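Local coordinates for protein amphinase-2 (Rana pipiens, PDB 2P7S) that hydrolyses RNA as a secreted endonuclease of the pancreatic ribonuclease family and is toxic to cultured tumour cells, at residues F11-I16 / Y35-Q40; T75-K80 / Q89-N94. One frame throughout, in Å; residues are numbered along the deposited sequence.

Both contacts lie near the surface, with centres about 16 Å apart and nearest atoms about 7 Å apart, so neither touches the other. Contact 1 sets the end of helix 6-15 against the loop that precedes strand 45-49; it buries 279 Å², has no regular backbone pairing, and depends on one salt bridge, a bridging water and a small aliphatic patch. Contact 2 pairs strands 74-83 and 86-101, buries 479 Å², and is built mainly from main-chain hydrogen bonds, Leu-76 and Thr-77 being the buried residues among those that touch across it. Strand 45-49 lies between them in the fold: Asn-45 bonds to Lys-14 O of contact 1, and Thr-46 meets Thr-78 of contact 2.

Contact 1 (F11-I16 / Y35-Q40); sequences FKTKHI and YTPDGQ. With ACT (acetate ion), chain D.
Lys-14 reaches Asp-38 through a salt bridge, NZ to OD2 at 2.6 Å. The lysine leaves the helix with CG anti to the backbone N (chi1 -171°) and runs extended from there, which brings NZ to the turn formed by Thr-36 to Gly-39. NZ meets OD2 on its anti side, 21° out of the carboxylate plane. NZ also bonds to a glycerol, while the other carboxylate oxygen, OD1, pairs with Lys-10; the acid is therefore shared between two lysines of one helix.

The carbonyls of Lys-14 and Tyr-35 share a water, which donates to Lys-14 O at 3.1 Å and to Tyr-35 O at 2.8 Å; Asn-45 ND2 also bonds to Lys-14 O. In a separate contact, Thr-13 O approaches the edge of the Tyr-35 ring, 3.6 Å from CD2. The Thr-13 hydroxyl turns back to Glu-9 O, leaving CG2 to pack on Pro-37 CG at 3.7 Å.

Next along the helix, His-15 NE2 donates to OXT of an acetate at 2.8 Å, with a bent N-H...O angle of 136°; acetate and glycerol probably both come from the crystallisation liquor. Its ND1 is bonded to Thr-46 O, and the acetate is further held by His-107 ND1 and Phe-108 N. With His-15 and His-107 the probable proton acceptor and donor, this is the active-site arrangement of the pancreatic ribonuclease fold.

Contact 2 (T75-K80 / Q89-N94); sequences TLTTCK and QSNTTN
Leu-76 and Thr-92 form a hydrogen-bonded pair in the antiparallel beta hairpin of strands 74-83 and 86-101, part of the pancreatic ribonuclease fold. The short strand axes approach to 4.6 Å, with 149° between their N-to-C directions.

Four main-chain hydrogen bonds define the register. Leu-76 N donates to Thr-92 O at 2.7 Å, and Thr-92 N returns a bond to Leu-76 O. Two residues on, Thr-78 N and Ser-90 O are 2.8 Å apart, whereas the reciprocal Ser-90 N to Thr-78 O bond is longer at 3.2 Å. The intervening non-hydrogen-bonded pair, Thr-77 with Asn-91, brings its CA atoms to 4.4 Å; there the Asn-91 CA-H also points at Leu-76 O.

Side-chain packing differs between the two faces. On the face carrying Thr-75, Thr-77 and Cys-79, Thr-77 CG2 lies 3.9 Å from Gln-89 CG. With chi1 at -70°, Thr-77 OG1 lies beside the backbone N and bonds to His-49 NE2, and CG2 takes the position anti to that N, directed at Gln-89. On the other face, Leu-76 sets CB against Thr-92 O and packs on Ile-48 of strand 45-49 and Thr-111 of strand 104-111, and on Ile-96 farther along the partner strand.

A covalent link is added by Cys-79, whose SG forms a disulfide with Cys-26 SG.

Polar side chains on the Leu-76 face meet through a water. Thr-78 OG1, which also bonds to Thr-46 OG1, and Thr-92 OG1 both bond to this molecule, and it donates to Leu-76 O at 3.0 Å; that carbonyl oxygen thus accepts from both the water and Thr-92 N.

Contact 1 (F11-I16 / Y35-Q40)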
ATOM      1  N   PHE A  11      -0.161  -8.303   1.024  1.00 25.29           N
ATOM      2  CA  PHE A  11      -0.237  -6.992   0.381  1.00 24.08           C
ATOM      3  C   PHE A  11      -1.385  -6.169   0.966  1.00 24.44           C
ATOM      4  O   PHE A  11      -1.210  -4.988   1.270  1.00 21.64           O
ATOM      5  CB  PHE A  11      -0.446  -7.133  -1.132  1.00 24.00           C
ATOM      6  CG  PHE A  11      -0.544  -5.815  -1.857  1.00 21.04           C
ATOM      7  CD1 PHE A  11       0.558  -5.277  -2.511  1.00 23.79           C
ATOM      8  CD2 PHE A  11      -1.744  -5.108  -1.881  1.00 21.33           C
ATOM      9  CE1 PHE A  11       0.468  -4.046  -3.183  1.00 23.02           C
ATOM     10  CE2 PHE A  11      -1.844  -3.885  -2.544  1.00 21.86           C
ATOM     11  CZ  PHE A  11      -0.736  -3.352  -3.197  1.00 22.35           C
ATOM     12  N   LYS A  12      -2.560  -6.787   1.105  1.00 23.49           N
ATOM     13  CA  LYS A  12      -3.729  -6.092   1.655  1.00 25.22           C
ATOM     14  C   LYS A  12      -3.461  -5.601   3.074  1.00 25.65           C
ATOM     15  O   LYS A  12      -3.791  -4.468   3.428  1.00 25.45           O
ATOM     16  CB  LYS A  12      -4.957  -7.014   1.691  1.00 26.91           C
ATOM     17  CG  LYS A  12      -5.636  -7.250   0.349  1.00 29.32           C
ATOM     18  CD  LYS A  12      -6.931  -8.053   0.517  1.00 30.41           C
ATOM     19  CE  LYS A  12      -6.652  -9.470   0.996  1.00 32.17           C
ATOM     20  NZ  LYS A  12      -7.909 -10.248   1.231  1.00 35.12           N
ATOM     21  N   THR A  13      -2.870  -6.472   3.882  1.00 24.89           N
ATOM     22  CA  THR A  13      -2.574  -6.157   5.273  1.00 25.50           C
ATOM     23  C   THR A  13      -1.583  -5.002   5.381  1.00 25.25           C
ATOM     24  O   THR A  13      -1.786  -4.063   6.145  1.00 26.14           O
ATOM     25  CB  THR A  13      -1.990  -7.400   6.011  1.00 28.12           C
ATOM     26  OG1 THR A  13      -2.990  -8.427   6.090  1.00 29.84           O
ATOM     27  CG2 THR A  13      -1.552  -7.032   7.427  1.00 28.12           C
ATOM     28  N   LYS A  14      -0.522  -5.076   4.590  1.00 23.27           N
ATOM     29  CA  LYS A  14       0.512  -4.062   4.613  1.00 23.97           C
ATOM     30  C   LYS A  14       0.187  -2.743   3.907  1.00 24.14           C
ATOM     31  O   LYS A  14       0.659  -1.690   4.332  1.00 25.33           O
ATOM     32  CB  LYS A  14       1.802  -4.637   4.018  1.00 22.16           C
ATOM     33  CG  LYS A  14       3.009  -3.726   4.181  1.00 27.45           C
ATOM     34  CD  LYS A  14       4.299  -4.384   3.703  1.00 30.08           C
ATOM     35  CE  LYS A  14       5.493  -3.503   4.037  1.00 29.93           C
ATOM     36  NZ  LYS A  14       6.760  -4.065   3.511  1.00 34.19           N
ATOM     37  N   HIS A  15      -0.627  -2.790   2.856  1.00 22.54           N
ATOM     38  CA  HIS A  15      -0.912  -1.586   2.077  1.00 24.84           C
ATOM     39  C   HIS A  15      -2.326  -1.064   1.931  1.00 27.06           C
ATOM     40  O   HIS A  15      -2.505   0.071   1.491  1.00 30.99           O
ATOM     41  CB  HIS A  15      -0.350  -1.761   0.664  1.00 22.14           C
ATOM     42  CG  HIS A  15       1.129  -1.952   0.632  1.00 22.83           C
ATOM     43  ND1 HIS A  15       2.006  -0.937   0.930  1.00 19.45           N
ATOM     44  CD2 HIS A  15       1.885  -3.043   0.365  1.00 21.45           C
ATOM     45  CE1 HIS A  15       3.243  -1.392   0.850  1.00 22.48           C
ATOM     46  NE2 HIS A  15       3.198  -2.668   0.510  1.00 21.11           N
ATOM     47  N   ILE A  16      -3.335  -1.861   2.253  1.00 26.52           N
ATOM     48  CA  ILE A  16      -4.689  -1.363   2.081  1.00 25.75           C
ATOM     49  C   ILE A  16      -5.366  -1.034   3.402  1.00 25.30           C
ATOM     50  O   ILE A  16      -5.345  -1.827   4.345  1.00 26.22           O
ATOM     51  CB  ILE A  16      -5.554  -2.359   1.281  1.00 26.83           C
ATOM     52  CG1 ILE A  16      -4.851  -2.700  -0.039  1.00 28.16           C
ATOM     53  CG2 ILE A  16      -6.913  -1.732   0.982  1.00 26.69           C
ATOM     54  CD1 ILE A  16      -5.668  -3.557  -0.990  1.00 26.64           C
ATOM     55  N   TYR A  35      -0.844  -4.848  11.199  1.00 32.83           N
ATOM     56  CA  TYR A  35      -0.652  -4.384   9.831  1.00 34.64           C
ATOM     57  C   TYR A  35       0.803  -4.302   9.389  1.00 35.16           C
ATOM     58  O   TYR A  35       1.112  -3.699   8.362  1.00 33.41           O
ATOM     59  CB  TYR A  35      -1.315  -3.013   9.662  1.00 35.23           C
ATOM     60  CG  TYR A  35      -2.787  -3.010  10.014  1.00 37.28           C
ATOM     61  CD1 TYR A  35      -3.251  -2.388  11.175  1.00 36.72           C
ATOM     62  CD2 TYR A  35      -3.720  -3.632   9.184  1.00 39.18           C
ATOM     63  CE1 TYR A  35      -4.605  -2.385  11.497  1.00 38.80           C
ATOM     64  CE2 TYR A  35      -5.075  -3.635   9.495  1.00 40.03           C
ATOM     65  CZ  TYR A  35      -5.511  -3.009  10.651  1.00 40.82           C
ATOM     66  OH  TYR A  35      -6.858  -3.004  10.947  1.00 43.17           O
ATOM     67  N   THR A  36       1.698  -4.923  10.147  1.00 35.90           N
ATOM     68  CA  THR A  36       3.114  -4.865   9.812  1.00 37.25           C
ATOM     69  C   THR A  36       3.773  -6.227   9.658  1.00 40.59           C
ATOM     70  O   THR A  36       4.581  -6.632  10.496  1.00 41.75           O
ATOM     71  CB  THR A  36       3.884  -4.043  10.862  1.00 36.74           C
ATOM     72  OG1 THR A  36       3.529  -4.490  12.178  1.00 35.43           O
ATOM     73  CG2 THR A  36       3.550  -2.568  10.721  1.00 35.54           C
ATOM     74  N   PRO A  37       3.445  -6.941   8.565  1.00 42.43           N
ATOM     75  CA  PRO A  37       3.972  -8.272   8.239  1.00 43.57           C
ATOM     76  C   PRO A  37       5.496  -8.323   8.211  1.00 44.98           C
ATOM     77  O   PRO A  37       6.100  -9.283   8.688  1.00 45.99           O
ATOM     78  CB  PRO A  37       3.370  -8.554   6.861  1.00 43.73           C
ATOM     79  CG  PRO A  37       2.071  -7.824   6.907  1.00 44.74           C
ATOM     80  CD  PRO A  37       2.476  -6.509   7.541  1.00 42.69           C
ATOM     81  N   ASP A  38       6.119  -7.292   7.649  1.00 45.32           N
ATOM     82  CA  ASP A  38       7.574  -7.256   7.568  1.00 46.37           C
ATOM     83  C   ASP A  38       8.233  -6.659   8.814  1.00 46.48           C
ATOM     84  O   ASP A  38       9.437  -6.405   8.821  1.00 46.76           O
ATOM     85  CB  ASP A  38       8.010  -6.490   6.313  1.00 47.29           C
ATOM     86  CG  ASP A  38       7.581  -7.188   5.026  1.00 49.22           C
ATOM     87  OD1 ASP A  38       7.911  -8.381   4.856  1.00 48.78           O
ATOM     88  OD2 ASP A  38       6.914  -6.549   4.186  1.00 47.87           O
ATOM     89  N   GLY A  39       7.442  -6.451   9.866  1.00 45.37           N
ATOM     90  CA  GLY A  39       7.968  -5.891  11.101  1.00 43.64           C
ATOM     91  C   GLY A  39       7.493  -4.472  11.369  1.00 42.35           C
ATOM     92  O   GLY A  39       7.128  -3.750  10.443  1.00 41.20           O
ATOM     93  N   GLN A  40       7.491  -4.072  12.639  1.00 41.71           N
ATOM     94  CA  GLN A  40       7.064  -2.726  13.010  1.00 40.07           C
ATOM     95  C   GLN A  40       8.209  -1.719  12.952  1.00 38.04           C
ATOM     96  O   GLN A  40       9.381  -2.088  12.921  1.00 36.67           O
ATOM     97  CB  GLN A  40       6.467  -2.707  14.423  1.00 41.42           C
ATOM     98  CG  GLN A  40       5.132  -3.419  14.566  1.00 42.95           C
ATOM     99  CD  GLN A  40       5.271  -4.815  15.132  1.00 44.21           C
ATOM    100  OE1 GLN A  40       5.714  -4.992  16.269  1.00 45.21           O
ATOM    101  NE2 GLN A  40       4.895  -5.816  14.345  1.00 44.19           N
TER
HETATM  102  C   ACT D 506       4.744  -5.843  -0.375  1.00 50.06           C
HETATM  103  O   ACT D 506       5.804  -6.500  -0.290  1.00 51.03           O
HETATM  104  OXT ACT D 506       4.555  -4.662  -0.930  1.00 48.66           O
HETATM  105  CH3 ACT D 506       3.511  -6.488   0.243  1.00 49.56           C
HETATM  106  O   HOH W   1       2.324  -1.627   6.994  1.00 33.86           O

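Contact 2 (T75-K80 / Q89-N94)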
ATOM      1  N   THR A  75      -6.255   7.530  -3.124  1.00 33.59           N
ATOM      2  CA  THR A  75      -5.853   8.428  -2.045  1.00 33.47           C
ATOM      3  C   THR A  75      -4.765   7.648  -1.313  1.00 31.66           C
ATOM      4  O   THR A  75      -5.010   6.531  -0.848  1.00 27.95           O
ATOM      5  CB  THR A  75      -7.018   8.704  -1.084  1.00 35.99           C
ATOM      6  OG1 THR A  75      -8.103   9.286  -1.815  1.00 39.51           O
ATOM      7  CG2 THR A  75      -6.586   9.659   0.019  1.00 35.80           C
ATOM      8  N   LEU A  76      -3.575   8.239  -1.207  1.00 30.14           N
ATOM      9  CA  LEU A  76      -2.430   7.572  -0.593  1.00 29.15           C
ATOM     10  C   LEU A  76      -1.755   8.281   0.571  1.00 30.38           C
ATOM     11  O   LEU A  76      -1.437   9.464   0.481  1.00 33.20           O
ATOM     12  CB  LEU A  76      -1.363   7.348  -1.657  1.00 28.95           C
ATOM     13  CG  LEU A  76      -1.787   6.668  -2.954  1.00 27.22           C
ATOM     14  CD1 LEU A  76      -0.724   6.923  -4.011  1.00 27.77           C
ATOM     15  CD2 LEU A  76      -1.983   5.180  -2.716  1.00 25.53           C
ATOM     16  N   THR A  77      -1.521   7.542   1.653  1.00 25.70           N
ATOM     17  CA  THR A  77      -0.823   8.081   2.811  1.00 24.33           C
ATOM     18  C   THR A  77       0.539   7.408   2.883  1.00 23.34           C
ATOM     19  O   THR A  77       0.642   6.182   2.916  1.00 19.52           O
ATOM     20  CB  THR A  77      -1.571   7.804   4.119  1.00 24.08           C
ATOM     21  OG1 THR A  77      -2.768   8.583   4.153  1.00 23.88           O
ATOM     22  CG2 THR A  77      -0.699   8.158   5.319  1.00 25.60           C
ATOM     23  N   THR A  78       1.592   8.211   2.892  1.00 23.23           N
ATOM     24  CA  THR A  78       2.929   7.661   2.974  1.00 21.80           C
ATOM     25  C   THR A  78       3.523   8.018   4.333  1.00 20.86           C
ATOM     26  O   THR A  78       3.505   9.178   4.735  1.00 22.11           O
ATOM     27  CB  THR A  78       3.823   8.218   1.831  1.00 22.66           C
ATOM     28  OG1 THR A  78       3.336   7.731   0.573  1.00 23.64           O
ATOM     29  CG2 THR A  78       5.266   7.777   2.011  1.00 23.65           C
ATOM     30  N   CYS A  79       4.000   7.004   5.049  1.00 20.23           N
ATOM     31  CA  CYS A  79       4.627   7.192   6.357  1.00 22.06           C
ATOM     32  C   CYS A  79       6.134   7.074   6.141  1.00 22.08           C
ATOM     33  O   CYS A  79       6.603   6.068   5.603  1.00 20.83           O
ATOM     34  CB  CYS A  79       4.185   6.099   7.320  1.00 22.19           C
ATOM     35  SG  CYS A  79       2.387   6.014   7.578  1.00 21.93           S
ATOM     36  N   LYS A  80       6.894   8.076   6.573  1.00 22.10           N
ATOM     37  CA  LYS A  80       8.338   8.025   6.365  1.00 22.73           C
ATOM     38  C   LYS A  80       9.146   8.829   7.383  1.00 23.85           C
ATOM     39  O   LYS A  80       8.591   9.462   8.290  1.00 21.74           O
ATOM     40  CB  LYS A  80       8.660   8.549   4.966  1.00 24.57           C
ATOM     41  CG  LYS A  80       8.329  10.025   4.787  1.00 24.86           C
ATOM     42  CD  LYS A  80       8.688  10.492   3.391  1.00 30.21           C
ATOM     43  CE  LYS A  80       8.513  11.991   3.245  1.00 33.75           C
ATOM     44  NZ  LYS A  80       8.942  12.448   1.894  1.00 37.87           N
ATOM     45  N   GLN A  89       4.148  12.367   7.927  1.00 26.57           N
ATOM     46  CA  GLN A  89       3.013  11.836   7.183  1.00 30.24           C
ATOM     47  C   GLN A  89       2.622  12.760   6.041  1.00 31.90           C
ATOM     48  O   GLN A  89       2.527  13.978   6.219  1.00 30.65           O
ATOM     49  CB  GLN A  89       1.831  11.670   8.146  1.00 30.85           C
ATOM     50  CG  GLN A  89       0.537  11.150   7.549  1.00 33.42           C
ATOM     51  CD  GLN A  89      -0.489  10.789   8.624  1.00 33.72           C
ATOM     52  OE1 GLN A  89      -0.126  10.439   9.748  1.00 30.93           O
ATOM     53  NE2 GLN A  89      -1.770  10.849   8.273  1.00 31.81           N
ATOM     54  N   SER A  90       2.394  12.176   4.870  1.00 29.93           N
ATOM     55  CA  SER A  90       1.990  12.950   3.707  1.00 31.19           C
ATOM     56  C   SER A  90       0.900  12.188   2.968  1.00 30.26           C
ATOM     57  O   SER A  90       0.907  10.962   2.921  1.00 30.81           O
ATOM     58  CB  SER A  90       3.178  13.192   2.773  1.00 29.99           C
ATOM     59  OG  SER A  90       3.540  12.011   2.095  1.00 35.39           O
ATOM     60  N   ASN A  91      -0.042  12.926   2.407  1.00 30.79           N
ATOM     61  CA  ASN A  91      -1.144  12.330   1.669  0.50 31.24           C
ATOM     62  C   ASN A  91      -1.240  12.942   0.285  1.00 32.88           C
ATOM     63  O   ASN A  91      -1.165  14.165   0.129  1.00 29.40           O
ATOM     64  CB  ASN A  91      -2.460  12.557   2.404  0.50 33.36           C
ATOM     65  CG  ASN A  91      -3.660  12.427   1.491  0.50 33.43           C
ATOM     66  OD1 ASN A  91      -3.939  11.355   0.958  0.50 35.09           O
ATOM     67  ND2 ASN A  91      -4.374  13.527   1.301  0.50 33.15           N
ATOM     68  N   THR A  92      -1.412  12.091  -0.717  1.00 32.77           N
ATOM     69  CA  THR A  92      -1.523  12.543  -2.092  1.00 35.28           C
ATOM     70  C   THR A  92      -2.492  11.638  -2.830  1.00 36.33           C
ATOM     71  O   THR A  92      -2.837  10.556  -2.355  1.00 36.52           O
ATOM     72  CB  THR A  92      -0.172  12.458  -2.827  1.00 37.06           C
ATOM     73  OG1 THR A  92       0.191  11.080  -2.989  1.00 37.53           O
ATOM     74  CG2 THR A  92       0.925  13.174  -2.037  1.00 37.39           C
ATOM     75  N   THR A  93      -2.946  12.098  -3.986  1.00 38.24           N
ATOM     76  CA  THR A  93      -3.832  11.306  -4.825  1.00 38.94           C
ATOM     77  C   THR A  93      -2.964  11.098  -6.049  1.00 38.76           C
ATOM     78  O   THR A  93      -2.373  12.051  -6.571  1.00 38.37           O
ATOM     79  CB  THR A  93      -5.101  12.072  -5.219  1.00 40.61           C
ATOM     80  OG1 THR A  93      -4.737  13.245  -5.956  1.00 45.77           O
ATOM     81  CG2 THR A  93      -5.889  12.465  -3.982  1.00 38.92           C
ATOM     82  N   ASN A  94      -2.858   9.859  -6.501  1.00 37.31           N
ATOM     83  CA  ASN A  94      -2.010   9.577  -7.645  1.00 37.53           C
ATOM     84  C   ASN A  94      -2.253   8.143  -8.069  1.00 37.35           C
ATOM     85  O   ASN A  94      -3.017   7.416  -7.428  1.00 37.47           O
ATOM     86  CB  ASN A  94      -0.544   9.739  -7.231  1.00 38.26           C
ATOM     87  CG  ASN A  94       0.379   9.986  -8.409  1.00 39.06           C
ATOM     88  OD1 ASN A  94       0.023   9.741  -9.562  1.00 40.81           O
ATOM     89  ND2 ASN A  94       1.582  10.470  -8.118  1.00 39.33           N
TER
HETATM   90  O   HOH W   2       1.304   9.815  -0.663  1.00 29.62           O